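Local coordinates for TENA/THI-4 protein (Shewanella denitrificans OS217, PDB 3DDE) that is of unknown function but has an all-helical heme oxygenase-like fold and may act as an oxidoreductase, at residues N24-H29 with D216-Y221; K53-N58 with V131-Y136; S137-N142 with E204-L209. One frame throughout, in Å; residues are numbered along the deposited sequence.

In the fold
The three contacts illustrate how a helical bundle is closed by pairs of segments far apart in sequence. From the N terminus, residues 24-29 open the widest loop, which closes only when helix 193-223 reaches 216-221 in contact 1. Nested inside it, contact 2 joins 53-58 of helix 55-65 to 131-136, which runs into helix 134-141. Contact 3 then follows in series, as 137-142 of that helix meets 204-209. Contacts 2 and 3 touch where Tyr136 CD1 packs on Ser206 OG. Contact 1 shares helix 193-223 with contact 3, but its centre is about 25 Å from that of contact 2, across the chain's centre.

Contact 1 of 3, residues N24-H29 with D216-Y221; sequences NSPFIH and DVWKEY
In the helical bundle of this heme oxygenase-like fold, the first turn of helix 26-32 lays Pro26 and Phe27 against Trp218 and Val217 of the long helix 193-223. No hydrogen bond crosses between the two segments; the contact is made by packing, and the indole carries much of it. Pro26 sets its CB over one face of the Trp218 ring system in a CH-pi contact, 3.6 Å from the centroid of the five-membered ring. Its nearest ring atom is the pyrrole nitrogen, with Pro26 CB 3.3 Å from Trp218 NE1. The six-membered part of the indole continues beneath the backbone of the next residue, where Phe27 CA lies 4.0 Å from Trp218 CE3. Thus one flat side chain follows both a proline ring and the start of a helix.

The Phe27 ring meets Val217, one residue before Trp218 on the long helix. With CG opposite the backbone N (chi1 173°), the ring reaches this valine, and Phe27 CE1 comes within 3.9 Å of Val217 CG1 at an oblique approach. Helix 38-52 packs beside this pair, with Leu40 against Phe27 and both Ile43 and Tyr44 against Val217. Just ahead of the proline, Ser25 is the N-cap of the short helix: its OG accepts a weak hydrogen bond from Ile28 N, 3.3 Å long.

Contact 2 of 3, residues K53-N58 with V131-Y136; sequences KHNAKN and VQRLGY
An extended Arg133 side chain reaches Asn58: its CG stands opposite the backbone N (chi1 -166°), and the chain runs straight on from CG to NE, carrying the guanidinium across to the other helix. Asn58 meets it with CG placed between its own backbone N and carbonyl carbon (chi1 62°), which brings the amide oxygen within reach of the guanidinium. The two residues thereby link helix 55-65 to the segment leading into helix 134-141 inside the heme oxygenase-like bundle.

The grip is side-on, with two nitrogens of Arg133 converging on a single oxygen. Arg133 NH2 donates to Asn58 OD1 at 2.9 Å, nearly along the C=O axis, while Arg133 NE donates to Asn58 OD1 at 3.0 Å from a position tilted out of the carbonyl plane. For both bonds the oxygen lies almost in the guanidinium plane, so the pair should restrain rotation of the arginine's end group. A backbone oxygen crowds close by: Asn55 O is 3.1 Å from Asn58 OD1, two acceptors that the neighbouring positive charge probably makes tolerable.

One turn farther along its helix, Tyr136 lies against the same group. Its CD2 lies 3.7 Å above one face of the Arg133 guanidinium, presenting the ring's edge to the flat group. Leu121 of helix 112-126 packs against both Asn55 and Asn58, and the four touching side chains are buried. The tyrosine hydroxyl in turn is held by the other asparagine: Asn55 ND2 donates to Tyr136 OH at 3.0 Å, with the hydroxyl tilted 26° from the amide plane.

Contact 3 of 3, residues S137-N142 with E204-L209; sequences SYWAEN and ENSLVL
Trp139 meets two successive residues of helix 193-223, Ser206 at its edge and Leu207 over one face, and this is the tight part of the contact. The indole is brought there by an unusual side-chain setting for a helix, with CG lodged between the backbone N and the carbonyl carbon (chi1 72°). Leu207 CD1 sits 3.7 Å from the centroid of the six-membered ring of Trp139 and only 4° off its normal, a CH-pi contact almost directly above the ring centre. Lower on the same side chain, Leu207 CB lies 3.9 Å from Trp139 CE2, so the leucine follows the ring along its length. Met17 and Trp18 of helix 7-24 also pack on Leu207.

The looser side lies past the tryptophan. There helix 134-141 ends at Glu141, while across from it the partly exposed Glu204 directs its CB away from 137-142. The outer flank of 204-209 serves the assembly instead: Asn205 ND2 is hydrogen-bonded to Thr116 OG1 of the third subunit.

In the buried part, the indole N-H has a partner. Trp139 NE1 donates to Ser206 OG at 3.0 Å, almost straight at 175° and in the indole plane. Because Ser206 OG is also hydrogen-bonded to Val202 O, the serine can accept from the indole while donating to its own helix, which implies that the buried N-H is satisfied and that rotation of the ring should be restrained.

Contact 1 of 3, residues N24-H29 with D216-Y221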
loop_
_atom_site.group_PDB
_atom_site.type_symbol
_atom_site.label_atom_id
_atom_site.label_comp_id
_atom_site.label_asym_id
_atom_site.label_seq_id
_atom_site.Cartn_x
_atom_site.Cartn_y
_atom_site.Cartn_z
ATOM N N ASN A 24 3.545 -33.218 18.571
ATOM C CA ASN A 24 4.656 -32.480 19.175
ATOM C C ASN A 24 4.321 -31.268 20.051
ATOM O O ASN A 24 5.167 -30.845 20.834
ATOM C CB ASN A 24 5.634 -32.069 18.064
ATOM C CG ASN A 24 6.431 -33.260 17.526
ATOM O OD1 ASN A 24 6.993 -34.042 18.296
ATOM N ND2 ASN A 24 6.496 -33.390 16.205
ATOM N N SER A 25 3.110 -30.723 19.944
ATOM C CA SER A 25 2.729 -29.553 20.746
ATOM C C SER A 25 2.445 -29.877 22.212
ATOM O O SER A 25 1.522 -30.643 22.507
ATOM C CB SER A 25 1.485 -28.882 20.163
ATOM O OG SER A 25 1.121 -27.753 20.939
ATOM N N PRO A 26 3.222 -29.293 23.148
ATOM C CA PRO A 26 2.924 -29.550 24.552
ATOM C C PRO A 26 1.566 -28.981 24.941
ATOM O O PRO A 26 0.917 -29.491 25.862
ATOM C CB PRO A 26 4.034 -28.796 25.292
ATOM C CG PRO A 26 5.083 -28.587 24.320
ATOM C CD PRO A 26 4.390 -28.416 23.020
ATOM N N PHE A 27 1.174 -27.895 24.273
ATOM C CA PHE A 27 -0.123 -27.255 24.471
ATOM C C PHE A 27 -1.232 -28.272 24.199
ATOM O O PHE A 27 -2.124 -28.468 25.029
ATOM C CB PHE A 27 -0.259 -26.030 23.545
ATOM C CG PHE A 27 -1.630 -25.396 23.554
ATOM C CD1 PHE A 27 -1.945 -24.392 24.457
ATOM C CD2 PHE A 27 -2.603 -25.807 22.649
ATOM C CE1 PHE A 27 -3.219 -23.818 24.470
ATOM C CE2 PHE A 27 -3.865 -25.241 22.652
ATOM C CZ PHE A 27 -4.179 -24.245 23.569
ATOM N N ILE A 28 -1.152 -28.939 23.050
ATOM C CA ILE A 28 -2.151 -29.933 22.653
ATOM C C ILE A 28 -2.181 -31.125 23.612
ATOM O O ILE A 28 -3.261 -31.620 23.928
ATOM C CB ILE A 28 -1.920 -30.453 21.205
ATOM C CG1 ILE A 28 -1.958 -29.318 20.170
ATOM C CG2 ILE A 28 -2.954 -31.507 20.841
ATOM C CD1 ILE A 28 -3.305 -28.669 19.970
ATOM N N HIS A 29 -1.022 -31.589 24.090
ATOM C CA HIS A 29 -1.020 -32.731 25.016
ATOM C C HIS A 29 -1.633 -32.311 26.345
ATOM O O HIS A 29 -2.403 -33.058 26.926
ATOM C CB HIS A 29 0.362 -33.346 25.278
ATOM C CG HIS A 29 1.179 -33.569 24.045
ATOM N ND1 HIS A 29 2.540 -33.777 24.094
ATOM C CD2 HIS A 29 0.847 -33.526 22.731
ATOM C CE1 HIS A 29 3.005 -33.902 22.862
ATOM N NE2 HIS A 29 2.000 -33.741 22.017
ATOM N N ASP A 216 4.259 -20.147 21.443
ATOM C CA ASP A 216 4.273 -18.888 22.208
ATOM C C ASP A 216 3.238 -18.909 23.316
ATOM O O ASP A 216 3.508 -18.467 24.437
ATOM C CB ASP A 216 4.017 -17.661 21.317
ATOM C CG ASP A 216 5.263 -17.153 20.660
ATOM O OD1 ASP A 216 6.293 -17.835 20.744
ATOM O OD2 ASP A 216 5.208 -16.067 20.061
ATOM N N VAL A 217 2.053 -19.418 23.001
ATOM C CA VAL A 217 0.982 -19.528 24.013
ATOM C C VAL A 217 1.447 -20.382 25.198
ATOM O O VAL A 217 1.240 -20.009 26.359
ATOM C CB VAL A 217 -0.339 -20.104 23.420
ATOM C CG1 VAL A 217 -1.374 -20.388 24.526
ATOM C CG2 VAL A 217 -0.902 -19.162 22.394
ATOM N N TRP A 218 2.087 -21.516 24.904
ATOM C CA TRP A 218 2.571 -22.426 25.955
ATOM C C TRP A 218 3.674 -21.780 26.814
ATOM O O TRP A 218 3.592 -21.800 28.047
ATOM C CB TRP A 218 3.040 -23.752 25.332
ATOM C CG TRP A 218 3.412 -24.821 26.319
ATOM C CD1 TRP A 218 4.633 -25.410 26.468
ATOM C CD2 TRP A 218 2.559 -25.409 27.307
ATOM N NE1 TRP A 218 4.587 -26.347 27.481
ATOM C CE2 TRP A 218 3.325 -26.359 28.014
ATOM C CE3 TRP A 218 1.219 -25.232 27.658
ATOM C CZ2 TRP A 218 2.798 -27.124 29.047
ATOM C CZ3 TRP A 218 0.695 -25.994 28.692
ATOM C CH2 TRP A 218 1.485 -26.927 29.374
ATOM N N LYS A 219 4.683 -21.191 26.172
ATOM C CA LYS A 219 5.774 -20.511 26.886
ATOM C C LYS A 219 5.234 -19.439 27.863
ATOM O O LYS A 219 5.614 -19.414 29.031
ATOM C CB LYS A 219 6.764 -19.915 25.864
ATOM C CG LYS A 219 7.888 -19.057 26.431
ATOM N N GLU A 220 4.328 -18.579 27.389
ATOM C CA GLU A 220 3.747 -17.527 28.232
ATOM C C GLU A 220 2.869 -18.099 29.342
ATOM O O GLU A 220 2.745 -17.486 30.409
ATOM C CB GLU A 220 2.933 -16.521 27.391
ATOM C CG GLU A 220 3.752 -15.688 26.408
ATOM C CD GLU A 220 4.758 -14.767 27.079
ATOM O OE1 GLU A 220 4.545 -14.369 28.234
ATOM O OE2 GLU A 220 5.772 -14.422 26.438
ATOM N N TYR A 221 2.248 -19.250 29.079
ATOM C CA TYR A 221 1.425 -19.942 30.079
ATOM C C TYR A 221 2.272 -20.487 31.229
ATOM O O TYR A 221 1.830 -20.461 32.373
ATOM C CB TYR A 221 0.592 -21.076 29.454
ATOM C CG TYR A 221 -0.207 -21.889 30.477
ATOM C CD1 TYR A 221 -1.263 -21.314 31.197
ATOM C CD2 TYR A 221 0.082 -23.234 30.705
ATOM C CE1 TYR A 221 -2.000 -22.064 32.146
ATOM C CE2 TYR A 221 -0.637 -23.986 31.637
ATOM C CZ TYR A 221 -1.676 -23.397 32.349
ATOM O OH TYR A 221 -2.361 -24.162 33.254
#

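Contact 2 of 3, residues K53-N58 with V131-Y136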
loop_
_atom_site.group_PDB
_atom_site.type_symbol
_atom_site.label_atom_id
_atom_site.label_comp_id
_atom_site.label_asym_id
_atom_site.label_seq_id
_atom_site.Cartn_x
_atom_site.Cartn_y
_atom_site.Cartn_z
ATOM N N LYS A 53 -8.731 -10.937 13.495
ATOM C CA LYS A 53 -9.059 -9.525 13.329
ATOM C C LYS A 53 -8.628 -8.969 11.958
ATOM O O LYS A 53 -9.228 -8.020 11.434
ATOM C CB LYS A 53 -8.309 -8.810 14.456
ATOM C CG LYS A 53 -8.445 -7.324 14.606
ATOM C CD LYS A 53 -7.799 -6.858 15.951
ATOM C CE LYS A 53 -6.307 -7.267 16.122
ATOM N NZ LYS A 53 -5.781 -7.012 17.538
ATOM N N HIS A 54 -7.597 -9.580 11.371
ATOM C CA HIS A 54 -7.046 -9.126 10.103
ATOM C C HIS A 54 -7.453 -9.932 8.864
ATOM O O HIS A 54 -7.130 -9.533 7.748
ATOM C CB HIS A 54 -5.508 -9.091 10.201
ATOM C CG HIS A 54 -4.989 -8.086 11.181
ATOM N ND1 HIS A 54 -4.887 -6.742 10.884
ATOM C CD2 HIS A 54 -4.558 -8.221 12.458
ATOM C CE1 HIS A 54 -4.412 -6.095 11.931
ATOM N NE2 HIS A 54 -4.209 -6.968 12.903
ATOM N N ASN A 55 -8.175 -11.032 9.043
ATOM C CA ASN A 55 -8.472 -11.916 7.913
ATOM C C ASN A 55 -9.387 -11.371 6.821
ATOM O O ASN A 55 -9.112 -11.594 5.627
ATOM C CB ASN A 55 -8.872 -13.310 8.409
ATOM C CG ASN A 55 -7.668 -14.110 8.888
ATOM O OD1 ASN A 55 -6.495 -13.680 8.746
ATOM N ND2 ASN A 55 -7.930 -15.265 9.431
ATOM N N ALA A 56 -10.440 -10.654 7.218
ATOM C CA ALA A 56 -11.329 -10.015 6.269
ATOM C C ALA A 56 -10.532 -9.013 5.438
ATOM O O ALA A 56 -10.700 -8.922 4.235
ATOM C CB ALA A 56 -12.500 -9.309 6.991
ATOM N N LYS A 57 -9.660 -8.273 6.112
ATOM C CA LYS A 57 -8.841 -7.237 5.492
ATOM C C LYS A 57 -7.833 -7.791 4.499
ATOM O O LYS A 57 -7.782 -7.310 3.375
ATOM C CB LYS A 57 -8.122 -6.443 6.558
ATOM C CG LYS A 57 -9.053 -5.671 7.448
ATOM C CD LYS A 57 -8.262 -4.838 8.428
ATOM C CE LYS A 57 -9.189 -4.019 9.258
ATOM N NZ LYS A 57 -8.461 -2.938 9.954
ATOM N N ASN A 58 -7.055 -8.802 4.886
ATOM C CA ASN A 58 -6.103 -9.360 3.950
ATOM C C ASN A 58 -6.771 -10.145 2.790
ATOM O O ASN A 58 -6.215 -10.208 1.687
ATOM C CB ASN A 58 -4.908 -10.077 4.645
ATOM C CG ASN A 58 -5.304 -11.278 5.509
ATOM O OD1 ASN A 58 -6.076 -12.170 5.110
ATOM N ND2 ASN A 58 -4.701 -11.335 6.675
ATOM N N VAL A 131 -3.558 -16.055 -6.545
ATOM C CA VAL A 131 -4.241 -17.285 -6.193
ATOM C C VAL A 131 -3.818 -17.866 -4.836
ATOM O O VAL A 131 -4.595 -18.537 -4.164
ATOM C CB VAL A 131 -3.915 -18.344 -7.284
ATOM C CG1 VAL A 131 -3.879 -19.730 -6.719
ATOM C CG2 VAL A 131 -4.860 -18.207 -8.472
ATOM N N GLN A 132 -2.593 -17.558 -4.434
ATOM C CA GLN A 132 -1.940 -18.212 -3.305
ATOM C C GLN A 132 -2.610 -18.184 -1.929
ATOM O O GLN A 132 -2.442 -19.132 -1.173
ATOM C CB GLN A 132 -0.490 -17.728 -3.218
ATOM C CG GLN A 132 -0.326 -16.289 -2.758
ATOM C CD GLN A 132 1.103 -15.807 -2.871
ATOM O OE1 GLN A 132 1.999 -16.584 -3.121
ATOM N NE2 GLN A 132 1.313 -14.522 -2.691
ATOM N N ARG A 133 -3.363 -17.134 -1.601
ATOM C CA ARG A 133 -4.026 -17.063 -0.304
ATOM C C ARG A 133 -5.074 -18.183 -0.140
ATOM O O ARG A 133 -5.405 -18.558 0.984
ATOM C CB ARG A 133 -4.677 -15.694 -0.089
ATOM C CG ARG A 133 -5.092 -15.438 1.346
ATOM C CD ARG A 133 -6.096 -14.314 1.464
ATOM N NE ARG A 133 -6.483 -14.109 2.862
ATOM C CZ ARG A 133 -7.382 -14.832 3.517
ATOM N NH1 ARG A 133 -7.998 -15.863 2.940
ATOM N NH2 ARG A 133 -7.639 -14.552 4.784
ATOM N N LEU A 134 -5.595 -18.714 -1.251
ATOM C CA LEU A 134 -6.534 -19.831 -1.213
ATOM C C LEU A 134 -5.945 -21.048 -0.475
ATOM O O LEU A 134 -6.698 -21.878 0.042
ATOM C CB LEU A 134 -6.968 -20.224 -2.624
ATOM C CG LEU A 134 -7.854 -19.268 -3.426
ATOM C CD1 LEU A 134 -7.999 -19.756 -4.863
ATOM C CD2 LEU A 134 -9.239 -19.107 -2.763
ATOM N N GLY A 135 -4.617 -21.148 -0.431
ATOM C CA GLY A 135 -3.918 -22.227 0.292
ATOM C C GLY A 135 -4.146 -22.153 1.797
ATOM O O GLY A 135 -4.289 -23.168 2.466
ATOM N N TYR A 136 -4.163 -20.940 2.323
ATOM C CA TYR A 136 -4.457 -20.704 3.734
ATOM C C TYR A 136 -5.877 -21.169 4.013
ATOM O O TYR A 136 -6.120 -21.950 4.941
ATOM C CB TYR A 136 -4.303 -19.210 4.062
ATOM C CG TYR A 136 -4.766 -18.766 5.443
ATOM C CD1 TYR A 136 -4.431 -19.485 6.588
ATOM C CD2 TYR A 136 -5.486 -17.585 5.598
ATOM C CE1 TYR A 136 -4.824 -19.056 7.843
ATOM C CE2 TYR A 136 -5.874 -17.143 6.838
ATOM C CZ TYR A 136 -5.543 -17.884 7.963
ATOM O OH TYR A 136 -5.943 -17.434 9.199
#

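Contact 3 of 3, residues S137-N142 with E204-L209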
loop_
_atom_site.group_PDB
_atom_site.type_symbol
_atom_site.label_atom_id
_atom_site.label_comp_id
_atom_site.label_asym_id
_atom_site.label_seq_id
_atom_site.Cartn_x
_atom_site.Cartn_y
_atom_site.Cartn_z
ATOM N N SER A 137 -6.801 -20.685 3.184
ATOM C CA SER A 137 -8.213 -21.013 3.273
ATOM C C SER A 137 -8.464 -22.508 3.162
ATOM O O SER A 137 -9.386 -23.044 3.786
ATOM C CB SER A 137 -8.973 -20.303 2.156
ATOM O OG SER A 137 -8.958 -18.901 2.341
ATOM N N TYR A 138 -7.656 -23.195 2.358
ATOM C CA TYR A 138 -7.846 -24.624 2.189
ATOM C C TYR A 138 -7.789 -25.406 3.508
ATOM O O TYR A 138 -8.694 -26.186 3.792
ATOM C CB TYR A 138 -6.885 -25.243 1.169
ATOM C CG TYR A 138 -7.167 -26.724 1.012
ATOM C CD1 TYR A 138 -8.273 -27.177 0.292
ATOM C CD2 TYR A 138 -6.355 -27.675 1.631
ATOM C CE1 TYR A 138 -8.540 -28.547 0.177
ATOM C CE2 TYR A 138 -6.615 -29.020 1.523
ATOM C CZ TYR A 138 -7.704 -29.458 0.796
ATOM O OH TYR A 138 -7.938 -30.820 0.706
ATOM N N TRP A 139 -6.742 -25.216 4.309
ATOM C CA TRP A 139 -6.667 -25.932 5.592
ATOM C C TRP A 139 -7.508 -25.205 6.642
ATOM O O TRP A 139 -8.123 -25.831 7.500
ATOM C CB TRP A 139 -5.213 -26.156 6.069
ATOM C CG TRP A 139 -4.506 -24.945 6.542
ATOM C CD1 TRP A 139 -3.648 -24.167 5.832
ATOM C CD2 TRP A 139 -4.606 -24.349 7.840
ATOM N NE1 TRP A 139 -3.197 -23.126 6.606
ATOM C CE2 TRP A 139 -3.783 -23.206 7.839
ATOM C CE3 TRP A 139 -5.315 -24.670 9.000
ATOM C CZ2 TRP A 139 -3.647 -22.380 8.955
ATOM C CZ3 TRP A 139 -5.173 -23.848 10.110
ATOM C CH2 TRP A 139 -4.345 -22.723 10.079
ATOM N N ALA A 140 -7.552 -23.884 6.569
ATOM C CA ALA A 140 -8.337 -23.122 7.527
ATOM C C ALA A 140 -9.804 -23.593 7.529
ATOM O O ALA A 140 -10.411 -23.678 8.599
ATOM C CB ALA A 140 -8.234 -21.655 7.250
ATOM N N GLU A 141 -10.341 -23.981 6.363
ATOM C CA GLU A 141 -11.764 -24.394 6.249
ATOM C C GLU A 141 -12.055 -25.887 6.447
ATOM O O GLU A 141 -13.175 -26.245 6.817
ATOM C CB GLU A 141 -12.357 -23.947 4.907
ATOM C CG GLU A 141 -12.381 -22.441 4.683
ATOM C CD GLU A 141 -13.244 -21.662 5.674
ATOM O OE1 GLU A 141 -14.227 -22.224 6.215
ATOM O OE2 GLU A 141 -12.934 -20.459 5.889
ATOM N N ASN A 142 -11.091 -26.756 6.161
ATOM C CA ASN A 142 -11.253 -28.192 6.400
ATOM C C ASN A 142 -10.448 -28.585 7.646
ATOM O O ASN A 142 -9.825 -29.650 7.686
ATOM C CB ASN A 142 -10.790 -28.988 5.180
ATOM N N GLU A 204 1.205 -24.481 3.431
ATOM C CA GLU A 204 2.223 -25.034 4.306
ATOM C C GLU A 204 2.755 -24.018 5.297
ATOM O O GLU A 204 2.794 -24.287 6.492
ATOM C CB GLU A 204 3.391 -25.596 3.490
ATOM C CG GLU A 204 3.100 -26.920 2.781
ATOM C CD GLU A 204 4.242 -27.375 1.857
ATOM O OE1 GLU A 204 5.156 -26.575 1.603
ATOM O OE2 GLU A 204 4.227 -28.528 1.365
ATOM N N ASN A 205 3.150 -22.844 4.807
ATOM C CA ASN A 205 3.782 -21.876 5.686
ATOM C C ASN A 205 2.787 -21.250 6.621
ATOM O O ASN A 205 3.092 -21.048 7.781
ATOM C CB ASN A 205 4.610 -20.824 4.922
ATOM C CG ASN A 205 5.640 -20.131 5.820
ATOM O OD1 ASN A 205 6.499 -20.794 6.432
ATOM N ND2 ASN A 205 5.569 -18.801 5.903
ATOM N N SER A 206 1.586 -20.952 6.150
ATOM C CA SER A 206 0.571 -20.376 7.044
ATOM C C SER A 206 0.264 -21.336 8.211
ATOM O O SER A 206 0.033 -20.885 9.327
ATOM C CB SER A 206 -0.703 -19.973 6.280
ATOM O OG SER A 206 -1.264 -21.076 5.586
ATOM N N LEU A 207 0.283 -22.644 7.959
ATOM C CA LEU A 207 0.019 -23.648 8.993
ATOM C C LEU A 207 1.234 -23.803 9.913
ATOM O O LEU A 207 1.079 -23.914 11.118
ATOM C CB LEU A 207 -0.401 -24.978 8.347
ATOM C CG LEU A 207 -0.819 -26.145 9.256
ATOM C CD1 LEU A 207 -1.782 -25.722 10.332
ATOM C CD2 LEU A 207 -1.406 -27.281 8.430
ATOM N N VAL A 208 2.438 -23.799 9.342
ATOM C CA VAL A 208 3.675 -23.798 10.144
ATOM C C VAL A 208 3.682 -22.587 11.103
ATOM O O VAL A 208 3.978 -22.701 12.300
ATOM C CB VAL A 208 4.937 -23.756 9.228
ATOM C CG1 VAL A 208 6.209 -23.411 10.036
ATOM C CG2 VAL A 208 5.095 -25.092 8.471
ATOM N N LEU A 209 3.320 -21.421 10.573
ATOM C CA LEU A 209 3.302 -20.199 11.381
ATOM C C LEU A 209 2.195 -20.193 12.443
ATOM O O LEU A 209 2.389 -19.663 13.536
ATOM C CB LEU A 209 3.208 -18.972 10.481
ATOM C CG LEU A 209 4.412 -18.665 9.597
ATOM C CD1 LEU A 209 4.189 -17.309 8.966
ATOM C CD2 LEU A 209 5.763 -18.693 10.362
#